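Local coordinates for protein epsin-2 (Saccharomyces cerevisiae, PDB 6ENR) that binds membranes enriched in phosphatidylinositol 3,5- and 4,5-bisphosphate, probably through this ENTH domain, and is required for endocytosis and actin localization, at residues T33-I36 and D37-D40; V79-Y82 and L83-G87; L139-E142 and R143-N146. All blocks are in the same frame, centred on the assembly; numbering follows the deposited sequence.

The three contacts follow one another along the all-helical ENTH domain. Each is local, between residues three to five apart. Contact 1 starts helix 36-45, contact 2 ends helix 70-86 and contact 3 lies at the C-terminal part of helix 136-144. Contact 2 is the middle member: its centre is about 11 Å from those of the other two. It meets contact 1 where the OH of Y82 bonds OD1 of D40 at 2.7 Å. It meets contact 3 where NH1 of R143 bonds O of G87 at 2.8 Å and O of V84 at 2.9 Å. Contacts 1 and 3 do not touch; their nearest atoms are about 8 Å apart. A glycerol, probably from crystallisation, binds contact 3.

Contact 1. Residues T33-I36 and D37-D40; sequences TPSI and DTLD
The N-terminal cap of helix 36-45 is built here, with S35 at the N-cap position. OG of S35 and OG1 of T38 share a hydrogen bond of 2.8 Å, and either hydroxyl may be the donor. S35 holds OG between its own N and carbonyl carbon (chi1 68°) and T38 keeps OG1 beside its backbone N (chi1 -68°), which turns the two oxygens toward each other across the first turn. OG of S35 also comes within 3.1 Å of N of T38. The first regular helical bonds follow. N of L39 donates to O of S35 at 2.9 Å, and N of D40 donates to O of I36 at 2.9 Å. Apolar contacts meet on L39, one at each methyl. CD1 of I36 lies 3.8 Å from CD1 of L39, the two side chains crossing at a slant. CB of P34 is 4.1 Å from CD2 of L39, so the residue before the cap packs back onto the first turn. D40 turns its carboxylate to Y82 and Q44. On the fold scale, L39 and I36 lie against helix 70-86 through Y82, L39 also reaching V79, while T38 touches L22 and A26 of helix 19-26.

Contact 2. Residues V79-Y82 and L83-G87; sequences VLDY and LVRFG
F86 lays CD2 over the centre of the Y82 ring, 3.5 Å from CZ of Y82. The ring planes are inclined at 36° and the centroids are 4.5 Å apart. Y82 sends its ring off with CG anti to the backbone N (chi1 -168°), and the two side chains cross nearly at right angles. The Y82 hydroxyl goes to D40. This is the last part of helix 70-86, which packs its side chains on helices 36-45, 49-63, 89-97 and 120-134 of the ENTH domain. The amides of L83, V84, F86 and G87 make i-4 bonds, the last two to O of Y82 and O of L83. N of R85 instead turns weakly to O of Y82, at 3.1 Å. On another side of the helix, NH1 of R85 grips D81 twice. It donates to O of D81 at 2.9 Å, in the guanidinium plane but above the carbonyl plane. It also forms a salt bridge with OD1 of D81 at 2.7 Å, as a weak, bent hydrogen bond. The carboxylate and guanidinium planes are 75° apart. NE of R85 pairs with E142 of helix 136-144. CG1 of V79 is 3.9 Å from CD1 of L83, and both residues touch L59 of helix 49-63.

Contact 3. Residues L139-E142 and R143-N146; sequences LREE and RSMN
O of E141 accepts two bonds from S144. OG of S144 donates at 2.7 Å, the shorter of the two, and N of S144 adds a weak bond at 3.2 Å. The hydroxyl sits between the N and carbonyl carbon of its own residue (chi1 87°), which folds it back over the preceding turn. N of S144 also donates to O of R140 at 2.8 Å, with an N-H...O angle of 132°. That amide is therefore shared between an i-4 and an i-3 carbonyl. CE of M145 lies 3.5 Å from O of E141. It also touches CG of E141 at 3.7 Å, the two side chains crossing on a slant at the surface. Bonds to i-3 recur as helix 136-144 runs out. N of M145 donates to O of E142 from well above the carbonyl plane, and N of N146 donates to O of R143. One residue before S144 the bond is still a regular i-4 one, N of R143 to O of L139 at 2.9 Å. R143 and L139 lie side by side, with CD1 of L139 3.8 Å from CG of R143. L139 packs on L132 and L133 of helix 120-134, and L139 and R143 both touch V92 of helix 89-97. R143 bends at chi3 (62°) and sends NH1 to the carbonyls of V84 and G87 at the end of helix 70-86. That helix end is held again by ND2 of N146, which bonds O of R85.

Contact 1. Residues T33-I36 and D37-D40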
loop_
_atom_site.group_PDB
_atom_site.type_symbol
_atom_site.label_atom_id
_atom_site.label_comp_id
_atom_site.label_asym_id
_atom_site.label_seq_id
_atom_site.Cartn_x
_atom_site.Cartn_y
_atom_site.Cartn_z
ATOM N N THR A 33 -2.225 1.175 13.004
ATOM C CA THR A 33 -2.341 0.512 11.723
ATOM C C THR A 33 -3.534 1.171 11.076
ATOM O O THR A 33 -4.401 1.628 11.772
ATOM C CB THR A 33 -2.531 -1.000 11.905
ATOM O OG1 THR A 33 -2.258 -1.665 10.676
ATOM C CG2 THR A 33 -3.942 -1.359 12.383
ATOM N N PRO A 34 -3.581 1.252 9.753
ATOM C CA PRO A 34 -4.753 1.886 9.145
ATOM C C PRO A 34 -6.031 1.121 9.447
ATOM O O PRO A 34 -6.052 -0.105 9.303
ATOM C CB PRO A 34 -4.474 1.832 7.650
ATOM C CG PRO A 34 -3.115 1.286 7.496
ATOM C CD PRO A 34 -2.628 0.740 8.770
ATOM N N SER A 35 -7.058 1.860 9.847
ATOM C CA SER A 35 -8.330 1.274 10.187
ATOM C C SER A 35 -9.058 0.813 8.923
ATOM O O SER A 35 -8.865 1.381 7.845
ATOM C CB SER A 35 -9.218 2.305 10.927
ATOM O OG SER A 35 -9.600 3.332 10.036
ATOM N N ILE A 36 -9.908 -0.199 9.081
ATOM C CA ILE A 36 -10.722 -0.643 7.930
ATOM C C ILE A 36 -11.609 0.490 7.447
ATOM O O ILE A 36 -11.905 0.607 6.267
ATOM C CB ILE A 36 -11.454 -2.007 8.198
ATOM C CG1 ILE A 36 -10.418 -3.117 8.205
ATOM C CG2 ILE A 36 -12.380 -2.399 7.060
ATOM C CD1 ILE A 36 -9.839 -3.521 6.846
ATOM N N ASP A 37 -12.021 1.363 8.338
ATOM C CA ASP A 37 -12.873 2.460 7.988
ATOM C C ASP A 37 -12.120 3.274 6.911
ATOM O O ASP A 37 -12.652 3.598 5.870
ATOM C CB ASP A 37 -13.167 3.351 9.221
ATOM C CG ASP A 37 -14.021 2.657 10.298
ATOM O OD1 ASP A 37 -14.416 1.479 10.100
ATOM O OD2 ASP A 37 -14.270 3.278 11.367
ATOM N N THR A 38 -10.863 3.552 7.212
ATOM C CA THR A 38 -9.961 4.375 6.382
ATOM C C THR A 38 -9.640 3.684 5.060
ATOM O O THR A 38 -9.638 4.344 4.031
ATOM C CB THR A 38 -8.642 4.620 7.172
ATOM O OG1 THR A 38 -8.946 5.464 8.289
ATOM C CG2 THR A 38 -7.559 5.249 6.320
ATOM N N LEU A 39 -9.317 2.394 5.125
ATOM C CA LEU A 39 -8.995 1.590 3.895
ATOM C C LEU A 39 -10.198 1.560 2.969
ATOM O O LEU A 39 -10.092 1.872 1.768
ATOM C CB LEU A 39 -8.600 0.189 4.266
ATOM C CG LEU A 39 -7.242 0.105 5.041
ATOM C CD1 LEU A 39 -7.073 -1.278 5.558
ATOM C CD2 LEU A 39 -6.020 0.381 4.180
ATOM N N ASP A 40 -11.378 1.300 3.525
ATOM C CA ASP A 40 -12.559 1.298 2.657
ATOM C C ASP A 40 -12.939 2.674 2.065
ATOM O O ASP A 40 -13.328 2.729 0.906
ATOM C CB ASP A 40 -13.749 0.612 3.295
ATOM C CG ASP A 40 -14.626 -0.021 2.204
ATOM O OD1 ASP A 40 -14.181 -1.028 1.482
ATOM O OD2 ASP A 40 -15.650 0.567 1.977
#

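Contact 2. Residues V79-Y82 and L83-G87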
loop_
_atom_site.group_PDB
_atom_site.type_symbol
_atom_site.label_atom_id
_atom_site.label_comp_id
_atom_site.label_asym_id
_atom_site.label_seq_id
_atom_site.Cartn_x
_atom_site.Cartn_y
_atom_site.Cartn_z
ATOM N N VAL A 79 -2.103 -0.335 2.648
ATOM C CA VAL A 79 -3.066 0.409 1.779
ATOM C C VAL A 79 -3.067 -0.173 0.407
ATOM O O VAL A 79 -4.112 -0.399 -0.182
ATOM C CB VAL A 79 -2.812 1.971 1.795
ATOM C CG1 VAL A 79 -3.650 2.665 0.762
ATOM C CG2 VAL A 79 -3.011 2.567 3.147
ATOM N N LEU A 80 -1.872 -0.464 -0.145
ATOM C CA LEU A 80 -1.828 -0.943 -1.497
ATOM C C LEU A 80 -2.508 -2.344 -1.617
ATOM O O LEU A 80 -3.291 -2.610 -2.534
ATOM C CB LEU A 80 -0.380 -0.921 -1.936
ATOM C CG LEU A 80 -0.004 -0.814 -3.364
ATOM C CD1 LEU A 80 -0.755 0.293 -4.085
ATOM C CD2 LEU A 80 1.516 -0.698 -3.462
ATOM N N ASP A 81 -2.194 -3.180 -0.643
ATOM C CA ASP A 81 -2.720 -4.505 -0.557
ATOM C C ASP A 81 -4.252 -4.449 -0.560
ATOM O O ASP A 81 -4.888 -5.269 -1.232
ATOM C CB ASP A 81 -2.223 -5.198 0.745
ATOM C CG ASP A 81 -2.193 -6.723 0.653
ATOM O OD1 ASP A 81 -1.925 -7.246 -0.432
ATOM O OD2 ASP A 81 -2.389 -7.417 1.674
ATOM N N TYR A 82 -4.845 -3.493 0.163
ATOM C CA TYR A 82 -6.293 -3.326 0.227
ATOM C C TYR A 82 -6.830 -2.802 -1.113
ATOM O O TYR A 82 -7.761 -3.342 -1.662
ATOM C CB TYR A 82 -6.697 -2.389 1.379
ATOM C CG TYR A 82 -8.160 -2.410 1.684
ATOM C CD1 TYR A 82 -8.681 -3.334 2.613
ATOM C CD2 TYR A 82 -9.030 -1.528 1.085
ATOM C CE1 TYR A 82 -10.057 -3.365 2.917
ATOM C CE2 TYR A 82 -10.381 -1.588 1.333
ATOM C CZ TYR A 82 -10.871 -2.532 2.272
ATOM O OH TYR A 82 -12.177 -2.575 2.492
ATOM N N LEU A 83 -6.178 -1.784 -1.678
ATOM C CA LEU A 83 -6.648 -1.213 -2.930
ATOM C C LEU A 83 -6.650 -2.199 -4.090
ATOM O O LEU A 83 -7.523 -2.159 -4.977
ATOM C CB LEU A 83 -5.822 0.029 -3.261
ATOM C CG LEU A 83 -5.997 1.242 -2.384
ATOM C CD1 LEU A 83 -5.055 2.321 -2.865
ATOM C CD2 LEU A 83 -7.426 1.733 -2.282
ATOM N N VAL A 84 -5.639 -3.030 -4.189
ATOM C CA VAL A 84 -5.617 -3.970 -5.313
ATOM C C VAL A 84 -6.773 -4.967 -5.318
ATOM O O VAL A 84 -7.176 -5.450 -6.381
ATOM C CB VAL A 84 -4.279 -4.694 -5.459
ATOM C CG1 VAL A 84 -3.146 -3.718 -5.699
ATOM C CG2 VAL A 84 -4.055 -5.687 -4.384
ATOM N N ARG A 85 -7.351 -5.214 -4.145
ATOM C CA ARG A 85 -8.596 -6.035 -4.051
ATOM C C ARG A 85 -9.882 -5.280 -4.072
ATOM O O ARG A 85 -10.819 -5.668 -4.798
ATOM C CB ARG A 85 -8.549 -6.809 -2.747
ATOM C CG ARG A 85 -7.319 -7.571 -2.534
ATOM C CD ARG A 85 -7.215 -7.990 -1.067
ATOM N NE ARG A 85 -6.391 -9.175 -0.907
ATOM C CZ ARG A 85 -5.073 -9.211 -0.952
ATOM N NH1 ARG A 85 -4.370 -8.104 -1.121
ATOM N NH2 ARG A 85 -4.438 -10.380 -0.823
ATOM N N PHE A 86 -9.937 -4.125 -3.381
ATOM C CA PHE A 86 -11.191 -3.379 -3.198
ATOM C C PHE A 86 -11.317 -2.046 -3.918
ATOM O O PHE A 86 -12.441 -1.521 -4.006
ATOM C CB PHE A 86 -11.417 -3.160 -1.724
ATOM C CG PHE A 86 -11.532 -4.462 -0.983
ATOM C CD1 PHE A 86 -12.641 -5.266 -1.165
ATOM C CD2 PHE A 86 -10.481 -4.918 -0.239
ATOM C CE1 PHE A 86 -12.673 -6.526 -0.582
ATOM C CE2 PHE A 86 -10.518 -6.137 0.374
ATOM C CZ PHE A 86 -11.612 -6.943 0.207
ATOM N N GLY A 87 -10.210 -1.553 -4.438
ATOM C CA GLY A 87 -10.245 -0.315 -5.145
ATOM C C GLY A 87 -10.371 -0.462 -6.641
ATOM O O GLY A 87 -10.570 -1.549 -7.205
#

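Contact 3. Residues L139-E142 and R143-N146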
loop_
_atom_site.group_PDB
_atom_site.type_symbol
_atom_site.label_atom_id
_atom_site.label_comp_id
_atom_site.label_asym_id
_atom_site.label_seq_id
_atom_site.Cartn_x
_atom_site.Cartn_y
_atom_site.Cartn_z
ATOM N N LEU A 139 -6.041 -12.913 -8.527
ATOM C CA LEU A 139 -6.378 -11.495 -8.283
ATOM C C LEU A 139 -7.773 -11.213 -8.828
ATOM O O LEU A 139 -8.549 -10.444 -8.221
ATOM C CB LEU A 139 -5.372 -10.567 -8.952
ATOM C CG LEU A 139 -5.649 -9.061 -8.722
ATOM C CD1 LEU A 139 -6.011 -8.719 -7.300
ATOM C CD2 LEU A 139 -4.423 -8.233 -9.132
ATOM N N ARG A 140 -8.082 -11.742 -10.008
ATOM C CA ARG A 140 -9.408 -11.549 -10.601
ATOM C C ARG A 140 -10.543 -12.146 -9.772
ATOM O O ARG A 140 -11.612 -11.531 -9.630
ATOM C CB ARG A 140 -9.369 -12.107 -11.990
ATOM C CG ARG A 140 -10.547 -11.891 -12.875
ATOM C CD ARG A 140 -9.970 -12.135 -14.248
ATOM N NE ARG A 140 -10.924 -12.531 -15.246
ATOM C CZ ARG A 140 -10.573 -12.850 -16.484
ATOM N NH1 ARG A 140 -9.292 -12.798 -16.860
ATOM N NH2 ARG A 140 -11.518 -13.216 -17.341
ATOM N N GLU A 141 -10.305 -13.346 -9.236
ATOM C CA GLU A 141 -11.251 -13.961 -8.306
ATOM C C GLU A 141 -11.540 -13.072 -7.104
ATOM O O GLU A 141 -12.744 -12.912 -6.713
ATOM C CB GLU A 141 -10.779 -15.373 -7.895
ATOM C CG GLU A 141 -11.632 -16.065 -6.843
ATOM C CD GLU A 141 -12.688 -16.990 -7.431
ATOM O OE1 GLU A 141 -13.223 -16.620 -8.515
ATOM O OE2 GLU A 141 -12.952 -18.070 -6.797
ATOM N N GLU A 142 -10.482 -12.541 -6.472
ATOM C CA GLU A 142 -10.652 -11.687 -5.322
ATOM C C GLU A 142 -11.386 -10.420 -5.660
ATOM O O GLU A 142 -12.346 -10.035 -4.956
ATOM C CB GLU A 142 -9.318 -11.448 -4.619
ATOM C CG GLU A 142 -8.873 -12.768 -3.984
ATOM C CD GLU A 142 -7.767 -12.597 -2.990
ATOM O OE1 GLU A 142 -7.867 -11.653 -2.197
ATOM O OE2 GLU A 142 -6.807 -13.399 -3.018
ATOM N N ARG A 143 -10.967 -9.784 -6.749
ATOM C CA ARG A 143 -11.585 -8.556 -7.228
ATOM C C ARG A 143 -13.003 -8.782 -7.603
ATOM O O ARG A 143 -13.848 -7.858 -7.457
ATOM C CB ARG A 143 -10.788 -7.980 -8.417
ATOM C CG ARG A 143 -9.530 -7.337 -7.942
ATOM C CD ARG A 143 -8.799 -6.520 -9.039
ATOM N NE ARG A 143 -9.648 -5.438 -9.495
ATOM C CZ ARG A 143 -9.861 -4.272 -8.843
ATOM N NH1 ARG A 143 -9.269 -3.976 -7.674
ATOM N NH2 ARG A 143 -10.703 -3.443 -9.351
ATOM N N SER A 144 -13.355 -10.012 -7.995
ATOM C CA SER A 144 -14.780 -10.310 -8.349
ATOM C C SER A 144 -15.733 -10.274 -7.150
ATOM O O SER A 144 -16.930 -10.038 -7.299
ATOM C CB SER A 144 -14.907 -11.689 -9.055
ATOM O OG SER A 144 -15.056 -12.740 -8.061
ATOM N N MET A 145 -15.189 -10.495 -5.958
ATOM C CA MET A 145 -15.945 -10.402 -4.719
ATOM C C MET A 145 -16.135 -9.004 -4.152
ATOM O O MET A 145 -16.903 -8.846 -3.200
ATOM C CB MET A 145 -15.260 -11.244 -3.642
ATOM C CG MET A 145 -15.200 -12.703 -4.019
ATOM S SD MET A 145 -14.069 -13.592 -2.924
ATOM C CE MET A 145 -13.718 -14.911 -4.047
ATOM N N ASN A 146 -15.477 -7.991 -4.679
ATOM C CA ASN A 146 -15.699 -6.636 -4.150
ATOM C C ASN A 146 -17.081 -6.135 -4.548
ATOM O O ASN A 146 -17.720 -6.639 -5.520
ATOM C CB ASN A 146 -14.554 -5.689 -4.407
ATOM C CG ASN A 146 -14.541 -5.103 -5.779
ATOM O OD1 ASN A 146 -15.536 -5.115 -6.485
ATOM N ND2 ASN A 146 -13.364 -4.570 -6.182
#